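Local coordinates for Fe-regulated protein B (Neisseria meningitidis, PDB 4AIP) that imports iron across the outer membrane as a TonB-dependent transporter, probably by taking up siderophores, at residues Gln63-Arg68 with Val149-Gly154; Gly453-Thr458 with Phe485-Gln490; Ala499-Ala504 with Arg535-Gly540; Gly582-His587 with Pro611-Thr616. One frame throughout, in Å; residues are numbered along the deposited sequence.

Contact 1 of 4, residues Gln63-Arg68 with Val149-Gly154; sequences QGSKIR and VQKGAG
The ammonium of Lys151 lies at the edge of the Arg68 guanidinium, near its plane, with Arg68 NH1 4.1 Å from Lys151 NZ. Both groups are cations, and a shared carboxylate probably offsets their repulsion: Glu590 of barrel strand 575-597 makes a salt bridge through OE2 to Arg68 NH1 and another through OE1 to Lys151 NZ. Both segments belong to the plug domain of the TonB-dependent receptor, where strand 67-73 runs antiparallel to strand 144-151 at the margin of a four-stranded mixed sheet. The pairing is short. Arg68 and Val149 form a hydrogen-bonded pair, with Val149 N to Arg68 O at 2.8 Å and Arg68 N to Val149 O at 3.0 Å, while Ile67 and Gln150 form the adjoining non-hydrogen-bonded pair. On the face carrying Arg68, Val149 CG1 packs against Arg68 CB at 3.5 Å. Ahead of the strand, a type II' turn ends at Lys66, whose O accepts Lys151 N at 3.0 Å. The Lys66 chain stays extended until a bend at its last torsion (chi4 63°) lets the ammonium donate twice: NZ reaches Lys151 O at 3.1 Å and Ala153 O at 3.0 Å, tilted 30° from the plane of the latter carbonyl.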
loop_
_atom_site.group_PDB
_atom_site.type_symbol
_atom_site.label_atom_id
_atom_site.label_comp_id
_atom_site.label_asym_id
_atom_site.label_seq_id
_atom_site.Cartn_x
_atom_site.Cartn_y
_atom_site.Cartn_z
ATOM N N GLN B 63 27.352 0.249 38.331
ATOM C CA GLN B 63 28.670 0.359 37.729
ATOM C C GLN B 63 28.922 1.777 37.245
ATOM O O GLN B 63 29.386 1.999 36.137
ATOM C CB GLN B 63 28.849 -0.675 36.646
ATOM C CG GLN B 63 28.965 -2.056 37.224
ATOM C CD GLN B 63 28.980 -3.106 36.180
ATOM O OE1 GLN B 63 28.080 -3.987 36.148
ATOM N NE2 GLN B 63 29.996 -3.039 35.288
ATOM N N GLY B 64 28.636 2.717 38.147
ATOM C CA GLY B 64 28.553 4.113 37.824
ATOM C C GLY B 64 27.589 4.319 36.666
ATOM O O GLY B 64 26.362 4.239 36.810
ATOM N N SER B 65 28.177 4.496 35.499
ATOM C CA SER B 65 27.446 4.905 34.329
ATOM C C SER B 65 27.650 3.936 33.145
ATOM O O SER B 65 27.192 4.189 32.000
ATOM C CB SER B 65 27.926 6.315 33.951
ATOM O OG SER B 65 27.248 6.792 32.845
ATOM N N LYS B 66 28.330 2.828 33.411
ATOM C CA LYS B 66 28.637 1.889 32.362
ATOM C C LYS B 66 27.466 0.957 31.897
ATOM O O LYS B 66 27.456 0.481 30.764
ATOM C CB LYS B 66 29.869 1.130 32.772
ATOM C CG LYS B 66 30.128 -0.139 32.066
ATOM C CD LYS B 66 31.120 -0.937 32.881
ATOM C CE LYS B 66 31.468 -2.293 32.242
ATOM N NZ LYS B 66 32.133 -2.133 30.922
ATOM N N ILE B 67 26.495 0.744 32.771
ATOM C CA ILE B 67 25.300 0.005 32.437
ATOM C C ILE B 67 24.189 0.902 32.875
ATOM O O ILE B 67 24.091 1.252 34.054
ATOM C CB ILE B 67 25.234 -1.388 33.172
ATOM C CG1 ILE B 67 26.300 -2.321 32.597
ATOM C CG2 ILE B 67 23.901 -2.051 32.977
ATOM C CD1 ILE B 67 26.583 -3.551 33.479
ATOM N N ARG B 68 23.390 1.311 31.901
ATOM C CA ARG B 68 22.235 2.128 32.184
ATOM C C ARG B 68 21.025 1.353 31.694
ATOM O O ARG B 68 20.808 1.168 30.476
ATOM C CB ARG B 68 22.365 3.512 31.587
ATOM C CG ARG B 68 22.175 4.638 32.616
ATOM C CD ARG B 68 23.016 5.828 32.167
ATOM N NE ARG B 68 22.650 7.063 32.887
ATOM C CZ ARG B 68 23.389 8.189 32.870
ATOM N NH1 ARG B 68 24.549 8.230 32.199
ATOM N NH2 ARG B 68 23.000 9.263 33.576
ATOM N N VAL B 149 21.413 0.638 27.813
ATOM C CA VAL B 149 22.742 0.834 27.178
ATOM C C VAL B 149 23.796 0.111 28.022
ATOM O O VAL B 149 23.676 -0.014 29.244
ATOM C CB VAL B 149 23.063 2.357 26.950
ATOM C CG1 VAL B 149 23.304 3.017 28.248
ATOM C CG2 VAL B 149 24.224 2.585 26.023
ATOM N N GLN B 150 24.777 -0.439 27.342
ATOM C CA GLN B 150 25.902 -1.068 28.007
ATOM C C GLN B 150 27.115 -0.633 27.215
ATOM O O GLN B 150 27.135 -0.746 25.957
ATOM C CB GLN B 150 25.728 -2.614 28.153
ATOM C CG GLN B 150 26.360 -3.537 27.086
ATOM C CD GLN B 150 27.933 -3.719 27.129
ATOM O OE1 GLN B 150 28.670 -3.229 28.005
ATOM N NE2 GLN B 150 28.425 -4.434 26.127
ATOM N N LYS B 151 28.111 -0.122 27.938
ATOM C CA LYS B 151 29.187 0.655 27.308
ATOM C C LYS B 151 30.485 -0.061 27.476
ATOM O O LYS B 151 30.736 -0.644 28.535
ATOM C CB LYS B 151 29.274 2.038 27.934
ATOM C CG LYS B 151 27.956 2.780 27.949
ATOM C CD LYS B 151 28.129 4.232 28.480
ATOM C CE LYS B 151 26.868 4.615 29.234
ATOM N NZ LYS B 151 26.690 6.060 29.464
ATOM N N GLY B 152 31.314 -0.041 26.429
ATOM C CA GLY B 152 32.627 -0.742 26.483
ATOM C C GLY B 152 32.448 -2.275 26.457
ATOM O O GLY B 152 31.356 -2.804 26.087
ATOM N N ALA B 153 33.508 -2.989 26.853
ATOM C CA ALA B 153 33.546 -4.448 26.831
ATOM C C ALA B 153 32.637 -4.975 27.933
ATOM O O ALA B 153 32.689 -4.498 29.082
ATOM C CB ALA B 153 34.962 -4.948 26.994
ATOM N N GLY B 154 31.779 -5.923 27.592
ATOM C CA GLY B 154 30.814 -6.379 28.597
ATOM C C GLY B 154 31.363 -7.583 29.310
ATOM O O GLY B 154 32.464 -8.043 29.007
#

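Contact 2 of 4, residues Gly453-Thr458 with Phe485-Gln490; sequences GDFTLT and FGVIWQ
Phe455 and Trp489 make the closely packed part of this contact, an offset stack of the phenyl ring on the five-membered ring of the indole. Their planes differ by 18°, the centroids are 4.2 Å apart, and Trp489 CD1 lies over the centre of the Phe455 face. The in-plane edge of the same phenyl ring meets Val487 CG1 at its CD1 (4.0 Å), and Val487 CG1 also touches Leu457 CD2 at 3.6 Å, making one continuous apolar row. Trp489 reaches its place with CG opposite the backbone N (chi1 -179°). Although close, the stack lies on an exposed face, and its polar margin is looser: Asp454 OD1 takes only a weak bond from Trp489 NE1, 3.4 Å long and bent to 136°. Beneath the row, the backbones are antiparallel; Thr456 with Ile488 and Thr458 with Gly486 are hydrogen-bonded pairs, and Gln490 N gives Asp454 O an almost straight bond of 2.7 Å. The face bearing Thr456 and Ile488 instead meets Arg62, which touches both and bonds Gln490 OE1. This is a beta hairpin of the transmembrane barrel, and its exposed aromatic pair beside residues 453-454, which precede strand 455-469, is consistent with the aromatic girdle of outer-membrane beta barrels.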
loop_
_atom_site.group_PDB
_atom_site.type_symbol
_atom_site.label_atom_id
_atom_site.label_comp_id
_atom_site.label_asym_id
_atom_site.label_seq_id
_atom_site.Cartn_x
_atom_site.Cartn_y
_atom_site.Cartn_z
ATOM N N GLY B 453 29.740 -9.773 52.344
ATOM C CA GLY B 453 29.825 -8.506 53.087
ATOM C C GLY B 453 29.057 -7.496 52.258
ATOM O O GLY B 453 27.933 -7.761 51.843
ATOM N N ASP B 454 29.634 -6.336 51.985
ATOM C CA ASP B 454 28.864 -5.424 51.151
ATOM C C ASP B 454 29.561 -5.173 49.791
ATOM O O ASP B 454 29.444 -4.120 49.148
ATOM C CB ASP B 454 28.300 -4.221 51.949
ATOM C CG ASP B 454 29.285 -3.631 52.883
ATOM O OD1 ASP B 454 30.503 -3.826 52.668
ATOM O OD2 ASP B 454 28.864 -2.937 53.831
ATOM N N PHE B 455 30.256 -6.252 49.398
ATOM C CA PHE B 455 30.896 -6.468 48.114
ATOM C C PHE B 455 30.091 -7.399 47.238
ATOM O O PHE B 455 29.493 -8.320 47.741
ATOM C CB PHE B 455 32.237 -7.135 48.324
ATOM C CG PHE B 455 33.278 -6.217 48.804
ATOM C CD1 PHE B 455 33.996 -5.456 47.906
ATOM C CD2 PHE B 455 33.540 -6.091 50.166
ATOM C CE1 PHE B 455 34.961 -4.576 48.341
ATOM C CE2 PHE B 455 34.525 -5.200 50.634
ATOM C CZ PHE B 455 35.229 -4.454 49.725
ATOM N N THR B 456 30.085 -7.151 45.931
ATOM C CA THR B 456 29.541 -8.051 44.956
ATOM C C THR B 456 30.647 -8.295 43.929
ATOM O O THR B 456 31.119 -7.365 43.275
ATOM C CB THR B 456 28.262 -7.498 44.331
ATOM O OG1 THR B 456 27.194 -7.592 45.292
ATOM C CG2 THR B 456 27.872 -8.317 43.077
ATOM N N LEU B 457 31.075 -9.556 43.821
ATOM C CA LEU B 457 32.206 -9.929 42.968
ATOM C C LEU B 457 31.719 -10.772 41.822
ATOM O O LEU B 457 30.812 -11.568 42.006
ATOM C CB LEU B 457 33.257 -10.692 43.789
ATOM C CG LEU B 457 33.686 -9.878 45.032
ATOM C CD1 LEU B 457 34.291 -10.747 46.143
ATOM C CD2 LEU B 457 34.654 -8.758 44.707
ATOM N N THR B 458 32.314 -10.581 40.650
ATOM C CA THR B 458 31.793 -11.146 39.413
ATOM C C THR B 458 33.027 -11.698 38.723
ATOM O O THR B 458 34.049 -10.955 38.596
ATOM C CB THR B 458 31.048 -10.083 38.547
ATOM O OG1 THR B 458 29.846 -9.697 39.213
ATOM C CG2 THR B 458 30.659 -10.634 37.168
ATOM N N PHE B 485 36.357 -9.560 35.057
ATOM C CA PHE B 485 36.360 -9.471 36.526
ATOM C C PHE B 485 35.617 -8.197 36.865
ATOM O O PHE B 485 35.829 -7.194 36.224
ATOM C CB PHE B 485 37.810 -9.383 37.128
ATOM C CG PHE B 485 38.825 -10.353 36.512
ATOM C CD1 PHE B 485 39.586 -9.989 35.344
ATOM C CD2 PHE B 485 39.036 -11.644 37.105
ATOM C CE1 PHE B 485 40.545 -10.900 34.756
ATOM C CE2 PHE B 485 39.972 -12.568 36.572
ATOM C CZ PHE B 485 40.740 -12.189 35.362
ATOM N N GLY B 486 34.807 -8.219 37.903
ATOM C CA GLY B 486 34.083 -7.043 38.296
ATOM C C GLY B 486 33.837 -7.034 39.782
ATOM O O GLY B 486 33.538 -8.073 40.388
ATOM N N VAL B 487 33.981 -5.847 40.364
ATOM C CA VAL B 487 33.754 -5.615 41.768
ATOM C C VAL B 487 32.790 -4.473 41.939
ATOM O O VAL B 487 32.981 -3.432 41.362
ATOM C CB VAL B 487 35.060 -5.158 42.506
ATOM C CG1 VAL B 487 34.834 -5.180 44.018
ATOM C CG2 VAL B 487 36.253 -6.014 42.127
ATOM N N ILE B 488 31.789 -4.662 42.777
ATOM C CA ILE B 488 31.002 -3.560 43.261
ATOM C C ILE B 488 31.077 -3.560 44.787
ATOM O O ILE B 488 30.963 -4.605 45.439
ATOM C CB ILE B 488 29.518 -3.633 42.839
ATOM C CG1 ILE B 488 29.367 -3.689 41.314
ATOM C CG2 ILE B 488 28.753 -2.452 43.459
ATOM C CD1 ILE B 488 28.025 -4.325 40.853
ATOM N N TRP B 489 31.237 -2.365 45.342
ATOM C CA TRP B 489 31.235 -2.199 46.768
ATOM C C TRP B 489 30.159 -1.233 47.214
ATOM O O TRP B 489 30.103 -0.109 46.781
ATOM C CB TRP B 489 32.620 -1.750 47.187
ATOM C CG TRP B 489 32.761 -1.561 48.646
ATOM C CD1 TRP B 489 32.327 -2.384 49.637
ATOM C CD2 TRP B 489 33.377 -0.455 49.268
ATOM N NE1 TRP B 489 32.618 -1.850 50.853
ATOM C CE2 TRP B 489 33.286 -0.666 50.668
ATOM C CE3 TRP B 489 34.007 0.701 48.777
ATOM C CZ2 TRP B 489 33.821 0.240 51.610
ATOM C CZ3 TRP B 489 34.531 1.603 49.676
ATOM C CH2 TRP B 489 34.431 1.376 51.102
ATOM N N GLN B 490 29.303 -1.686 48.100
ATOM C CA GLN B 490 28.240 -0.869 48.589
ATOM C C GLN B 490 28.280 -0.736 50.120
ATOM O O GLN B 490 27.563 -1.413 50.843
ATOM C CB GLN B 490 26.887 -1.375 48.078
ATOM C CG GLN B 490 25.728 -0.694 48.757
ATOM C CD GLN B 490 24.474 -0.551 47.912
ATOM O OE1 GLN B 490 24.173 -1.378 47.027
ATOM N NE2 GLN B 490 23.712 0.526 48.188
#

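Contact 3 of 4, residues Ala499-Ala504 with Arg535-Gly540; sequences ASHNYA and RNTEIG
A trans first torsion (chi1 -172°) swings the His501 imidazole toward Thr537, while bends at the second and third torsions of Arg535 (chi2 -138°, chi3 -41°) bring its CG and CD to the Tyr503 and His501 rings, on the face these residues share. The sheet is part of the TonB-dependent receptor barrel, here strands 495-506 and 532-544 running antiparallel with axes 4.7 Å apart. Ser500 with Glu538 and Asn502 with Asn536 are the hydrogen-bonded pairs; the shortest of their four bonds is Asn536 N to Asn502 O, 2.8 Å. On the opposite face from His501, Ser500, Asn502, Asn536 and Glu538 turn to the plug: Glu538 makes a salt bridge with Arg110, Asn502 ND2 bonds Ala153 O, and Lys66 touches the side chains of Ser500, Asn502 and Asn536. This polar, buried surface contrasts with the partly exposed side bearing the rings. There Arg535 CG sits over one face of the Tyr503 ring, 3.4 Å from Tyr503 CZ, the two side chains running alongside each other. Arg535 CD continues to His501 CE1 at 3.3 Å. The neighbouring ring nitrogen is held separately: Thr537 OG1 lies at the imidazole edge, near its plane, and hydrogen-bonds His501 ND1 at 3.0 Å.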
loop_
_atom_site.group_PDB
_atom_site.type_symbol
_atom_site.label_atom_id
_atom_site.label_comp_id
_atom_site.label_asym_id
_atom_site.label_seq_id
_atom_site.Cartn_x
_atom_site.Cartn_y
_atom_site.Cartn_z
ATOM N N ALA B 499 34.483 -1.260 39.795
ATOM C CA ALA B 499 35.631 -1.463 38.949
ATOM C C ALA B 499 35.418 -2.774 38.247
ATOM O O ALA B 499 34.850 -3.682 38.825
ATOM C CB ALA B 499 36.937 -1.506 39.793
ATOM N N SER B 500 35.878 -2.836 37.008
ATOM C CA SER B 500 35.772 -4.017 36.189
ATOM C C SER B 500 36.967 -4.080 35.231
ATOM O O SER B 500 37.627 -3.067 34.945
ATOM C CB SER B 500 34.411 -4.092 35.455
ATOM O OG SER B 500 34.291 -3.032 34.519
ATOM N N HIS B 501 37.267 -5.281 34.773
ATOM C CA HIS B 501 38.386 -5.512 33.882
ATOM C C HIS B 501 37.941 -6.624 32.963
ATOM O O HIS B 501 37.923 -7.789 33.324
ATOM C CB HIS B 501 39.667 -5.847 34.680
ATOM C CG HIS B 501 40.907 -5.917 33.840
ATOM N ND1 HIS B 501 41.375 -4.853 33.093
ATOM C CD2 HIS B 501 41.779 -6.929 33.636
ATOM C CE1 HIS B 501 42.466 -5.222 32.440
ATOM N NE2 HIS B 501 42.737 -6.472 32.762
ATOM N N ASN B 502 37.492 -6.223 31.783
ATOM C CA ASN B 502 36.725 -7.094 30.931
ATOM C C ASN B 502 37.420 -7.230 29.624
ATOM O O ASN B 502 37.807 -6.240 29.013
ATOM C CB ASN B 502 35.343 -6.506 30.656
ATOM C CG ASN B 502 34.424 -6.504 31.870
ATOM O OD1 ASN B 502 34.672 -7.183 32.865
ATOM N ND2 ASN B 502 33.317 -5.773 31.766
ATOM N N TYR B 503 37.551 -8.466 29.200
ATOM C CA TYR B 503 38.035 -8.818 27.888
ATOM C C TYR B 503 36.891 -9.298 27.035
ATOM O O TYR B 503 35.979 -10.002 27.514
ATOM C CB TYR B 503 39.033 -9.974 27.990
ATOM C CG TYR B 503 40.381 -9.567 28.466
ATOM C CD1 TYR B 503 40.680 -9.505 29.832
ATOM C CD2 TYR B 503 41.371 -9.256 27.542
ATOM C CE1 TYR B 503 41.958 -9.116 30.280
ATOM C CE2 TYR B 503 42.641 -8.904 27.945
ATOM C CZ TYR B 503 42.940 -8.829 29.315
ATOM O OH TYR B 503 44.225 -8.420 29.689
ATOM N N ALA B 504 36.954 -8.931 25.766
ATOM C CA ALA B 504 35.989 -9.382 24.803
ATOM C C ALA B 504 36.574 -9.372 23.406
ATOM O O ALA B 504 37.579 -8.673 23.125
ATOM C CB ALA B 504 34.731 -8.539 24.869
ATOM N N ARG B 535 40.338 -4.853 25.874
ATOM C CA ARG B 535 40.665 -4.931 27.268
ATOM C C ARG B 535 40.141 -3.624 27.807
ATOM O O ARG B 535 40.676 -2.526 27.508
ATOM C CB ARG B 535 42.194 -5.064 27.449
ATOM C CG ARG B 535 42.639 -5.508 28.885
ATOM C CD ARG B 535 43.857 -4.775 29.442
ATOM N NE ARG B 535 44.852 -4.603 28.392
ATOM C CZ ARG B 535 45.686 -3.560 28.279
ATOM N NH1 ARG B 535 45.651 -2.590 29.149
ATOM N NH2 ARG B 535 46.549 -3.491 27.270
ATOM N N ASN B 536 39.072 -3.725 28.571
ATOM C CA ASN B 536 38.388 -2.574 29.024
ATOM C C ASN B 536 38.431 -2.543 30.554
ATOM O O ASN B 536 37.967 -3.460 31.241
ATOM C CB ASN B 536 36.956 -2.547 28.474
ATOM C CG ASN B 536 36.100 -1.487 29.140
ATOM O OD1 ASN B 536 36.216 -0.268 28.838
ATOM N ND2 ASN B 536 35.251 -1.934 30.087
ATOM N N THR B 537 39.014 -1.477 31.088
ATOM C CA THR B 537 39.113 -1.324 32.527
ATOM C C THR B 537 38.357 -0.104 32.873
ATOM O O THR B 537 38.501 0.915 32.174
ATOM C CB THR B 537 40.563 -1.009 32.935
ATOM O OG1 THR B 537 41.442 -1.989 32.343
ATOM C CG2 THR B 537 40.698 -1.014 34.461
ATOM N N GLU B 538 37.581 -0.157 33.948
ATOM C CA GLU B 538 36.915 1.059 34.331
ATOM C C GLU B 538 36.489 1.139 35.768
ATOM O O GLU B 538 36.338 0.101 36.423
ATOM C CB GLU B 538 35.772 1.319 33.354
ATOM C CG GLU B 538 34.456 0.719 33.552
ATOM C CD GLU B 538 33.489 1.344 32.538
ATOM O OE1 GLU B 538 33.558 0.974 31.313
ATOM O OE2 GLU B 538 32.688 2.240 32.986
ATOM N N ILE B 539 36.324 2.356 36.262
ATOM C CA ILE B 539 35.836 2.595 37.641
ATOM C C ILE B 539 34.564 3.451 37.649
ATOM O O ILE B 539 34.257 4.105 36.635
ATOM C CB ILE B 539 36.905 3.319 38.487
ATOM C CG1 ILE B 539 37.514 4.468 37.677
ATOM C CG2 ILE B 539 38.034 2.288 38.851
ATOM C CD1 ILE B 539 37.958 5.621 38.486
ATOM N N GLY B 540 33.853 3.459 38.774
ATOM C CA GLY B 540 32.614 4.175 38.829
ATOM C C GLY B 540 32.077 4.363 40.214
ATOM O O GLY B 540 32.558 3.748 41.155
#

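Contact 4 of 4, residues Gly582-His587 with Pro611-Thr616; sequences GYIKNH and PRFYDT
Tyr583 pairs with Tyr614 and Lys585 with Arg612 through two backbone hydrogen bonds each, on strands whose axes pass 4.8 Å apart with directions 158° from one another. This is the beta hairpin of barrel strands 575-597 and 600-615. The side chains divide between its two faces. On one, the Tyr583 ring is brought across to the neighbouring strand by a first torsion of 62°, which sets CG between the backbone N and the carbonyl carbon. Tyr614 CB then sits over the centre of that ring, 3.5 Å from its centroid, in a CH-pi contact. The two tyrosine rings are nearly parallel (9°) but displaced, with little of one lying above the other, although Tyr583 CE2 comes within 3.4 Å of Tyr614 CD2. Lys585 CB meets the edge of the Tyr614 ring, and Lys585 NZ makes a weak hydrogen bond with Thr558 OG1. On the face turned to the plug, Ile584 lies alongside Phe613: CG1 stands above the phenyl face, offset toward the rim, and Ile584 CD1 is 3.4 Å from Phe613 CE2. Met112 of plug strand 112-113 touches Phe613, Pro611 and Asn586, so this face forms a barrel-plug junction. Here Asn586 ND2 bonds the backbone O of Arg110, and OD1 accepts a weak bond from Lys610 N; close by, Asn586 OD1 lies 3.6 Å from Pro611 CD.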
loop_
_atom_site.group_PDB
_atom_site.type_symbol
_atom_site.label_atom_id
_atom_site.label_comp_id
_atom_site.label_asym_id
_atom_site.label_seq_id
_atom_site.Cartn_x
_atom_site.Cartn_y
_atom_site.Cartn_z
ATOM N N GLY B 582 46.024 -2.993 12.987
ATOM C CA GLY B 582 46.339 -1.949 13.988
ATOM C C GLY B 582 45.769 -2.172 15.365
ATOM O O GLY B 582 45.421 -3.304 15.706
ATOM N N TYR B 583 45.654 -1.097 16.149
ATOM C CA TYR B 583 45.055 -1.216 17.476
ATOM C C TYR B 583 44.228 0.010 17.767
ATOM O O TYR B 583 44.240 0.971 16.996
ATOM C CB TYR B 583 46.101 -1.540 18.584
ATOM C CG TYR B 583 47.208 -0.490 18.812
ATOM C CD1 TYR B 583 48.378 -0.500 18.048
ATOM C CD2 TYR B 583 47.088 0.506 19.802
ATOM C CE1 TYR B 583 49.419 0.459 18.243
ATOM C CE2 TYR B 583 48.129 1.463 20.016
ATOM C CZ TYR B 583 49.294 1.423 19.222
ATOM O OH TYR B 583 50.310 2.357 19.394
ATOM N N ILE B 584 43.482 -0.031 18.867
ATOM C CA ILE B 584 42.607 1.041 19.177
ATOM C C ILE B 584 42.758 1.412 20.640
ATOM O O ILE B 584 42.939 0.514 21.503
ATOM C CB ILE B 584 41.126 0.740 18.816
ATOM C CG1 ILE B 584 40.965 0.431 17.308
ATOM C CG2 ILE B 584 40.188 1.951 19.182
ATOM C CD1 ILE B 584 39.798 -0.464 16.976
ATOM N N LYS B 585 42.717 2.736 20.888
ATOM C CA LYS B 585 42.625 3.228 22.220
ATOM C C LYS B 585 41.400 4.036 22.448
ATOM O O LYS B 585 40.971 4.756 21.595
ATOM C CB LYS B 585 43.860 4.030 22.622
ATOM C CG LYS B 585 44.641 3.298 23.715
ATOM C CD LYS B 585 45.951 2.710 23.224
ATOM C CE LYS B 585 46.340 1.487 24.085
ATOM N NZ LYS B 585 46.624 1.745 25.539
ATOM N N ASN B 586 40.797 3.876 23.598
ATOM C CA ASN B 586 39.794 4.783 23.962
ATOM C C ASN B 586 39.900 5.059 25.443
ATOM O O ASN B 586 40.342 4.183 26.193
ATOM C CB ASN B 586 38.418 4.248 23.579
ATOM C CG ASN B 586 37.369 5.342 23.521
ATOM O OD1 ASN B 586 37.691 6.549 23.551
ATOM N ND2 ASN B 586 36.106 4.939 23.478
ATOM N N HIS B 587 39.500 6.254 25.873
ATOM C CA HIS B 587 39.389 6.533 27.329
ATOM C C HIS B 587 38.596 7.769 27.547
ATOM O O HIS B 587 38.540 8.575 26.670
ATOM C CB HIS B 587 40.756 6.711 28.015
ATOM C CG HIS B 587 41.465 7.968 27.618
ATOM N ND1 HIS B 587 42.430 8.000 26.627
ATOM C CD2 HIS B 587 41.370 9.233 28.092
ATOM C CE1 HIS B 587 42.899 9.223 26.511
ATOM N NE2 HIS B 587 42.266 9.994 27.381
ATOM N N PRO B 611 38.427 8.360 21.051
ATOM C CA PRO B 611 38.764 7.172 20.275
ATOM C C PRO B 611 39.903 7.449 19.337
ATOM O O PRO B 611 39.838 8.446 18.573
ATOM C CB PRO B 611 37.482 6.887 19.423
ATOM C CG PRO B 611 36.587 8.158 19.581
ATOM C CD PRO B 611 37.025 8.809 20.847
ATOM N N ARG B 612 40.890 6.542 19.380
ATOM C CA ARG B 612 42.090 6.600 18.550
ATOM C C ARG B 612 42.486 5.281 17.893
ATOM O O ARG B 612 42.562 4.227 18.549
ATOM C CB ARG B 612 43.284 7.151 19.370
ATOM C CG ARG B 612 43.208 8.669 19.649
ATOM C CD ARG B 612 43.053 9.479 18.321
ATOM N NE ARG B 612 42.991 10.912 18.628
ATOM C CZ ARG B 612 41.878 11.580 18.887
ATOM N NH1 ARG B 612 40.690 10.970 18.849
ATOM N NH2 ARG B 612 41.951 12.854 19.203
ATOM N N PHE B 613 42.779 5.388 16.597
ATOM C CA PHE B 613 43.052 4.274 15.720
ATOM C C PHE B 613 44.498 4.383 15.199
ATOM O O PHE B 613 44.861 5.315 14.480
ATOM C CB PHE B 613 42.017 4.263 14.580
ATOM C CG PHE B 613 40.664 3.828 15.017
ATOM C CD1 PHE B 613 39.925 4.595 15.912
ATOM C CD2 PHE B 613 40.149 2.633 14.598
ATOM C CE1 PHE B 613 38.682 4.179 16.367
ATOM C CE2 PHE B 613 38.919 2.216 15.027
ATOM C CZ PHE B 613 38.181 2.991 15.917
ATOM N N TYR B 614 45.300 3.404 15.596
ATOM C CA TYR B 614 46.727 3.371 15.389
ATOM C C TYR B 614 47.054 2.365 14.319
ATOM O O TYR B 614 46.857 1.183 14.525
ATOM C CB TYR B 614 47.387 2.958 16.666
ATOM C CG TYR B 614 47.294 4.017 17.707
ATOM C CD1 TYR B 614 48.236 5.069 17.764
ATOM C CD2 TYR B 614 46.273 4.000 18.641
ATOM C CE1 TYR B 614 48.139 6.076 18.728
ATOM C CE2 TYR B 614 46.154 5.009 19.609
ATOM C CZ TYR B 614 47.081 6.035 19.635
ATOM O OH TYR B 614 46.954 6.985 20.607
ATOM N N ASP B 615 47.497 2.846 13.163
ATOM C CA ASP B 615 47.852 2.020 12.026
ATOM C C ASP B 615 49.174 1.337 12.278
ATOM O O ASP B 615 50.120 1.973 12.790
ATOM C CB ASP B 615 48.007 2.909 10.790
ATOM C CG ASP B 615 46.730 3.038 10.003
ATOM O OD1 ASP B 615 46.404 2.108 9.226
ATOM O OD2 ASP B 615 46.060 4.074 10.182
ATOM N N THR B 616 49.253 0.071 11.855
ATOM C CA THR B 616 50.314 -0.859 12.236
ATOM C C THR B 616 50.874 -1.563 11.006
ATOM O O THR B 616 51.922 -2.267 11.046
ATOM C CB THR B 616 49.725 -1.862 13.260
ATOM O OG1 THR B 616 50.108 -1.454 14.580
ATOM C CG2 THR B 616 50.140 -3.292 13.018
#

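Contact 1 belongs to the plug and is buried; contacts 2, 3 and 4 belong to the barrel wall, the first of these at the surface and the other two partly buried. Contacts 2 and 3 adjoin: strands 475-490 and 495-506 pair, with Val487 N bonding Ala499 O, whereas contact 4 stands about 17 Å from contact 3, centre to centre. Contact 1 touches contact 3 directly, Ala153 CB packing on Asn536 CB at 3.5 Å. Chemistry follows place. In contact 1, lysine, arginine and carbonyl groups carry most of the polar contact, and polar side chains face the plug from contact 3, whereas exposed aromatic packing marks contact 2. Contact 4 combines a CH-pi tyrosine pair with an apolar face against the plug.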